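Local coordinates for DUF6836 domain-containing protein (Clostridium leptum, PDB 4PW1), which is of unknown function but folds as a nine-stranded antiparallel beta sheet surrounded by alpha-helices, at residues S61-D64 with E65-Y68; N200-T203 with I204-V208. All coordinates share one frame; numbering follows the deposited sequence.

Contact 1: residues S61-D64 with E65-Y68; sequences SWTD and EELY
T63 and E66 meet as a capping box, and their first torsions set it up. In T63, chi1 of 64° places OG1 between the backbone N and the carbonyl carbon, turned to the start of helix 64-67. In E66, chi1 of -53° sets CG beside its own N, and the chain then runs extended back toward T63. T63 is the N-cap. Its OG1 accepts from E66 N at 3.2 Å. In return, OE1 of E66 accepts from T63 N at 2.9 Å, through the lone pair that faces away from the other carboxylate oxygen. This second bond is fairly straight, with an N-H...O angle of 162°. OE1 also lies 3.2 Å from W62 CA. The first turn closes with L67 N on T63 O and Y68 N on D64 O.

On one flank, L67 crosses W62 at about a right angle. CD2 of L67 rests 3.6 Å from W62 CB, and both side chains also touch L88 of strand 80-89. The indole NE1 of W62 bonds to T89 O. On the other flank, D64 and Y68 run side by side, with D64 CG 3.7 Å from Y68 CE1. Their polar ends have partners on helix 44-58: D64 pairs with R55 in a salt bridge, and Y68 OH bonds to E44. The capping box thus satisfies two amides, T63 N and E66 N, with side-chain oxygens. The negative carboxylates of D64 and E66, close to the helix N-terminus, probably interact favourably with its dipole.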
ATOM      1  N   SER B  61      15.161 -13.599  23.565  1.00 32.26           N
ATOM      2  CA  SER B  61      15.188 -14.379  24.801  1.00 40.39           C
ATOM      3  C   SER B  61      14.410 -13.758  25.959  1.00 38.25           C
ATOM      4  O   SER B  61      14.443 -14.296  27.073  1.00 37.94           O
ATOM      5  CB  SER B  61      16.636 -14.516  25.250  1.00 44.01           C
ATOM      6  OG  SER B  61      17.169 -13.211  25.403  1.00 57.10           O
ATOM      7  N   TRP B  62      13.726 -12.636  25.750  1.00 29.73           N
ATOM      8  CA  TRP B  62      13.082 -11.965  26.890  1.00 27.02           C
ATOM      9  C   TRP B  62      12.115 -12.916  27.594  1.00 27.54           C
ATOM     10  O   TRP B  62      11.377 -13.677  26.949  1.00 25.89           O
ATOM     11  CB  TRP B  62      12.283 -10.726  26.468  1.00 27.47           C
ATOM     12  CG  TRP B  62      13.063  -9.738  25.677  1.00 27.67           C
ATOM     13  CD1 TRP B  62      13.817  -8.710  26.144  1.00 27.81           C
ATOM     14  CD2 TRP B  62      13.182  -9.723  24.248  1.00 23.78           C
ATOM     15  NE1 TRP B  62      14.360  -8.016  25.079  1.00 29.05           N
ATOM     16  CE2 TRP B  62      13.984  -8.627  23.910  1.00 25.27           C
ATOM     17  CE3 TRP B  62      12.663 -10.531  23.221  1.00 23.89           C
ATOM     18  CZ2 TRP B  62      14.322  -8.330  22.584  1.00 23.48           C
ATOM     19  CZ3 TRP B  62      12.968 -10.224  21.910  1.00 26.12           C
ATOM     20  CH2 TRP B  62      13.810  -9.136  21.603  1.00 24.99           C
ATOM     21  N   THR B  63      12.075 -12.815  28.910  1.00 27.67           N
ATOM     22  CA  THR B  63      11.140 -13.599  29.713  1.00 28.82           C
ATOM     23  C   THR B  63       9.772 -12.918  29.790  1.00 27.67           C
ATOM     24  O   THR B  63       9.597 -11.738  29.401  1.00 25.46           O
ATOM     25  CB  THR B  63      11.648 -13.718  31.145  1.00 28.65           C
ATOM     26  OG1 THR B  63      11.682 -12.402  31.719  1.00 28.94           O
ATOM     27  CG2 THR B  63      13.057 -14.356  31.176  1.00 30.15           C
ATOM     28  N   ASP B  64       8.815 -13.647  30.340  1.00 25.87           N
ATOM     29  CA  ASP B  64       7.474 -13.114  30.541  1.00 26.74           C
ATOM     30  C   ASP B  64       7.484 -11.917  31.483  1.00 26.08           C
ATOM     31  O   ASP B  64       6.783 -10.938  31.275  1.00 23.26           O
ATOM     32  CB  ASP B  64       6.532 -14.219  31.065  1.00 27.66           C
ATOM     33  CG  ASP B  64       6.123 -15.199  29.965  1.00 29.15           C
ATOM     34  OD1 ASP B  64       6.396 -14.963  28.779  1.00 27.18           O
ATOM     35  OD2 ASP B  64       5.508 -16.205  30.254  1.00 28.45           O
ATOM     36  N   GLU B  65       8.311 -12.002  32.509  1.00 28.47           N
ATOM     37  CA  GLU B  65       8.457 -10.915  33.452  1.00 26.68           C
ATOM     38  C   GLU B  65       8.925  -9.645  32.756  1.00 26.57           C
ATOM     39  O   GLU B  65       8.431  -8.565  33.045  1.00 28.11           O
ATOM     40  CB  GLU B  65       9.431 -11.298  34.574  1.00 29.90           C
ATOM     41  CG  GLU B  65       9.643 -10.123  35.515  1.00 32.45           C
ATOM     42  CD  GLU B  65      10.373 -10.428  36.820  1.00 39.06           C
ATOM     43  OE1 GLU B  65      10.840 -11.563  37.024  1.00 35.93           O
ATOM     44  OE2 GLU B  65      10.487  -9.476  37.635  1.00 37.48           O
ATOM     45  N   GLU B  66       9.822  -9.760  31.791  1.00 27.82           N
ATOM     46  CA  GLU B  66      10.247  -8.565  31.005  1.00 27.39           C
ATOM     47  C   GLU B  66       9.202  -8.125  29.959  1.00 26.53           C
ATOM     48  O   GLU B  66       8.990  -6.946  29.738  1.00 30.35           O
ATOM     49  CB  GLU B  66      11.575  -8.843  30.295  1.00 28.38           C
ATOM     50  CG  GLU B  66      12.692  -9.354  31.197  1.00 35.23           C
ATOM     51  CD  GLU B  66      13.970  -9.862  30.490  1.00 41.26           C
ATOM     52  OE1 GLU B  66      13.975 -10.816  29.686  1.00 38.50           O
ATOM     53  OE2 GLU B  66      15.029  -9.308  30.793  1.00 54.50           O
ATOM     54  N   LEU B  67       8.533  -9.065  29.302  1.00 25.82           N
ATOM     55  CA  LEU B  67       7.589  -8.694  28.226  1.00 24.54           C
ATOM     56  C   LEU B  67       6.208  -8.244  28.718  1.00 28.96           C
ATOM     57  O   LEU B  67       5.613  -7.364  28.118  1.00 23.48           O
ATOM     58  CB  LEU B  67       7.393  -9.857  27.260  1.00 24.53           C
ATOM     59  CG  LEU B  67       8.678 -10.226  26.509  1.00 25.68           C
ATOM     60  CD1 LEU B  67       8.402 -11.433  25.636  1.00 23.12           C
ATOM     61  CD2 LEU B  67       9.186  -9.019  25.690  1.00 25.86           C
ATOM     62  N   TYR B  68       5.675  -8.886  29.767  1.00 26.92           N
ATOM     63  CA  TYR B  68       4.274  -8.632  30.189  1.00 25.06           C
ATOM     64  C   TYR B  68       3.971  -7.158  30.401  1.00 26.34           C
ATOM     65  O   TYR B  68       3.020  -6.658  29.846  1.00 28.80           O
ATOM     66  CB  TYR B  68       3.917  -9.445  31.451  1.00 25.63           C
ATOM     67  CG  TYR B  68       3.246 -10.765  31.141  1.00 23.63           C
ATOM     68  CD1 TYR B  68       3.814 -11.669  30.243  1.00 22.73           C
ATOM     69  CD2 TYR B  68       2.060 -11.106  31.754  1.00 24.39           C
ATOM     70  CE1 TYR B  68       3.224 -12.871  29.945  1.00 24.94           C
ATOM     71  CE2 TYR B  68       1.457 -12.322  31.497  1.00 26.85           C
ATOM     72  CZ  TYR B  68       2.037 -13.204  30.612  1.00 26.69           C
ATOM     73  OH  TYR B  68       1.421 -14.368  30.333  1.00 27.88           O
TER

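Contact 2: residues N200-T203 with I204-V208; sequences NLYT and IWELV
Y202 meets W205 and E206 on the more open side of helix 198-210, while I204 and L207 pack closely on its buried side. There, I204 CG1 lies 3.2 Å from N200 O, and its CD1 stays close to the same oxygen. L207 runs alongside T203, pointing the same way. Its CG is 3.4 Å from T203 O, but the methyls L207 CD1 and T203 CG2 stay 4.1 Å apart. The i to i+4 backbone bonds from N200-T203 to I204-L207 run unbroken.

On the open side Y202 is exposed, with E206 and W205 partly exposed beside it. One hydrogen bond and one oblique ring contact hold the Y202 ring. Its chi1 of 177° sends it along the helix toward E206. The hydroxyl OH donates to E206 OE2 at 2.7 Å, meeting it from above the carboxylate plane. Across the ring from CE2, which lies by E206, Y202 CE1 comes 3.8 Å from W205 CZ3; the planes are 47° apart.

I204 and L207 face L250 of strand 244-251 and M234 of strand 233-239. L201, I204 and V208 touch helix 173-190. W205 bonds to P143 O and meets the ring of F139 from helix 122-141, while N200 and T203 both bond to Y252 OH.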
ATOM      1  N   ASN B 200      -4.826 -21.440  11.908  1.00 22.47           N
ATOM      2  CA  ASN B 200      -4.363 -20.806  10.668  1.00 21.19           C
ATOM      3  C   ASN B 200      -3.236 -21.528   9.911  1.00 23.14           C
ATOM      4  O   ASN B 200      -2.898 -21.147   8.772  1.00 21.23           O
ATOM      5  CB  ASN B 200      -3.961 -19.347  10.971  1.00 23.11           C
ATOM      6  CG  ASN B 200      -5.154 -18.469  11.260  1.00 26.37           C
ATOM      7  OD1 ASN B 200      -6.296 -18.813  10.907  1.00 27.00           O
ATOM      8  ND2 ASN B 200      -4.898 -17.313  11.911  1.00 29.77           N
ATOM      9  N   LEU B 201      -2.674 -22.579  10.529  1.00 24.27           N
ATOM     10  CA  LEU B 201      -1.463 -23.226  10.008  1.00 25.01           C
ATOM     11  C   LEU B 201      -1.699 -23.879   8.656  1.00 24.67           C
ATOM     12  O   LEU B 201      -0.889 -23.716   7.731  1.00 22.92           O
ATOM     13  CB  LEU B 201      -0.899 -24.277  10.996  1.00 27.92           C
ATOM     14  CG  LEU B 201      -0.441 -23.773  12.357  1.00 29.22           C
ATOM     15  CD1 LEU B 201      -0.026 -24.967  13.222  1.00 32.17           C
ATOM     16  CD2 LEU B 201       0.701 -22.793  12.183  1.00 28.74           C
ATOM     17  N   TYR B 202      -2.784 -24.627   8.531  1.00 21.66           N
ATOM     18  CA  TYR B 202      -3.084 -25.261   7.255  1.00 21.98           C
ATOM     19  C   TYR B 202      -3.229 -24.175   6.153  1.00 23.24           C
ATOM     20  O   TYR B 202      -2.696 -24.306   5.060  1.00 21.28           O
ATOM     21  CB  TYR B 202      -4.341 -26.144   7.326  1.00 23.97           C
ATOM     22  CG  TYR B 202      -4.642 -26.719   5.978  1.00 25.03           C
ATOM     23  CD1 TYR B 202      -4.009 -27.870   5.542  1.00 27.64           C
ATOM     24  CD2 TYR B 202      -5.484 -26.055   5.095  1.00 24.68           C
ATOM     25  CE1 TYR B 202      -4.209 -28.354   4.259  1.00 30.72           C
ATOM     26  CE2 TYR B 202      -5.683 -26.517   3.801  1.00 26.21           C
ATOM     27  CZ  TYR B 202      -5.041 -27.662   3.395  1.00 28.87           C
ATOM     28  OH  TYR B 202      -5.242 -28.162   2.142  1.00 31.93           O
ATOM     29  N   THR B 203      -3.973 -23.113   6.431  1.00 21.83           N
ATOM     30  CA  THR B 203      -4.215 -22.103   5.403  1.00 20.95           C
ATOM     31  C   THR B 203      -2.899 -21.467   4.936  1.00 20.01           C
ATOM     32  O   THR B 203      -2.680 -21.264   3.754  1.00 22.53           O
ATOM     33  CB  THR B 203      -5.140 -21.001   5.928  1.00 20.98           C
ATOM     34  OG1 THR B 203      -6.387 -21.581   6.247  1.00 21.63           O
ATOM     35  CG2 THR B 203      -5.375 -19.891   4.886  1.00 20.28           C
ATOM     36  N   ILE B 204      -2.014 -21.192   5.871  1.00 19.56           N
ATOM     37  CA  ILE B 204      -0.744 -20.581   5.526  1.00 23.34           C
ATOM     38  C   ILE B 204       0.064 -21.513   4.619  1.00 21.75           C
ATOM     39  O   ILE B 204       0.589 -21.105   3.567  1.00 20.99           O
ATOM     40  CB  ILE B 204       0.039 -20.213   6.824  1.00 25.54           C
ATOM     41  CG1 ILE B 204      -0.697 -19.095   7.578  1.00 27.41           C
ATOM     42  CG2 ILE B 204       1.429 -19.759   6.497  1.00 27.91           C
ATOM     43  CD1 ILE B 204      -0.227 -18.941   9.017  1.00 30.40           C
ATOM     44  N   TRP B 205       0.142 -22.779   5.019  1.00 19.79           N
ATOM     45  CA  TRP B 205       0.850 -23.760   4.241  1.00 20.00           C
ATOM     46  C   TRP B 205       0.258 -23.922   2.858  1.00 21.80           C
ATOM     47  O   TRP B 205       0.991 -23.937   1.846  1.00 20.65           O
ATOM     48  CB  TRP B 205       0.816 -25.066   5.032  1.00 22.36           C
ATOM     49  CG  TRP B 205       1.461 -26.225   4.455  1.00 20.79           C
ATOM     50  CD1 TRP B 205       2.790 -26.556   4.531  1.00 21.81           C
ATOM     51  CD2 TRP B 205       0.830 -27.249   3.706  1.00 22.53           C
ATOM     52  NE1 TRP B 205       3.007 -27.766   3.902  1.00 21.23           N
ATOM     53  CE2 TRP B 205       1.820 -28.204   3.380  1.00 23.99           C
ATOM     54  CE3 TRP B 205      -0.494 -27.499   3.322  1.00 23.37           C
ATOM     55  CZ2 TRP B 205       1.508 -29.383   2.700  1.00 24.93           C
ATOM     56  CZ3 TRP B 205      -0.780 -28.644   2.583  1.00 24.53           C
ATOM     57  CH2 TRP B 205       0.212 -29.568   2.288  1.00 24.02           C
ATOM     58  N   GLU B 206      -1.067 -24.061   2.799  1.00 22.69           N
ATOM     59  CA  GLU B 206      -1.747 -24.284   1.542  1.00 24.56           C
ATOM     60  C   GLU B 206      -1.584 -23.088   0.564  1.00 23.63           C
ATOM     61  O   GLU B 206      -1.447 -23.282  -0.645  1.00 23.71           O
ATOM     62  CB  GLU B 206      -3.233 -24.560   1.749  1.00 29.37           C
ATOM     63  CG  GLU B 206      -3.968 -24.951   0.475  1.00 31.11           C
ATOM     64  CD  GLU B 206      -5.463 -25.003   0.671  1.00 40.04           C
ATOM     65  OE1 GLU B 206      -5.989 -23.901   0.889  1.00 40.88           O
ATOM     66  OE2 GLU B 206      -6.109 -26.112   0.645  1.00 42.76           O
ATOM     67  N   LEU B 207      -1.622 -21.872   1.075  1.00 21.21           N
ATOM     68  CA  LEU B 207      -1.403 -20.739   0.202  1.00 22.77           C
ATOM     69  C   LEU B 207      -0.035 -20.759  -0.443  1.00 22.19           C
ATOM     70  O   LEU B 207       0.085 -20.564  -1.678  1.00 24.11           O
ATOM     71  CB  LEU B 207      -1.522 -19.448   0.956  1.00 24.93           C
ATOM     72  CG  LEU B 207      -2.959 -19.055   1.191  1.00 29.14           C
ATOM     73  CD1 LEU B 207      -2.968 -17.966   2.252  1.00 35.00           C
ATOM     74  CD2 LEU B 207      -3.618 -18.631  -0.108  1.00 28.86           C
ATOM     75  N   VAL B 208       0.993 -21.052   0.343  1.00 20.44           N
ATOM     76  CA  VAL B 208       2.327 -21.089  -0.231  1.00 21.74           C
ATOM     77  C   VAL B 208       2.442 -22.245  -1.237  1.00 24.11           C
ATOM     78  O   VAL B 208       3.145 -22.158  -2.262  1.00 23.14           O
ATOM     79  CB  VAL B 208       3.405 -21.173   0.860  1.00 22.23           C
ATOM     80  CG1 VAL B 208       4.794 -21.295   0.253  1.00 23.33           C
ATOM     81  CG2 VAL B 208       3.351 -19.949   1.709  1.00 25.05           C
TER

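How the contacts relate
Contact 1 comes first along the chain, in the first DUF6836 region, and contact 2 follows in the second. Their centres are about 29 Å apart and their nearest atoms about 19 Å, so they do not touch. Residues 61-68 run from the loop after helix 44-58 into the short helix 64-67, which precedes strand 74-76. Residues 200-208 lie within helix 198-210, just before strand 214-218. Both reach the same antiparallel sheet, through different strands: 80-89 for contact 1, and 233-239 with 244-251 for contact 2. They are separate places where a capped helix start and the middle of a longer helix meet one sheet, to which both regions contribute strands.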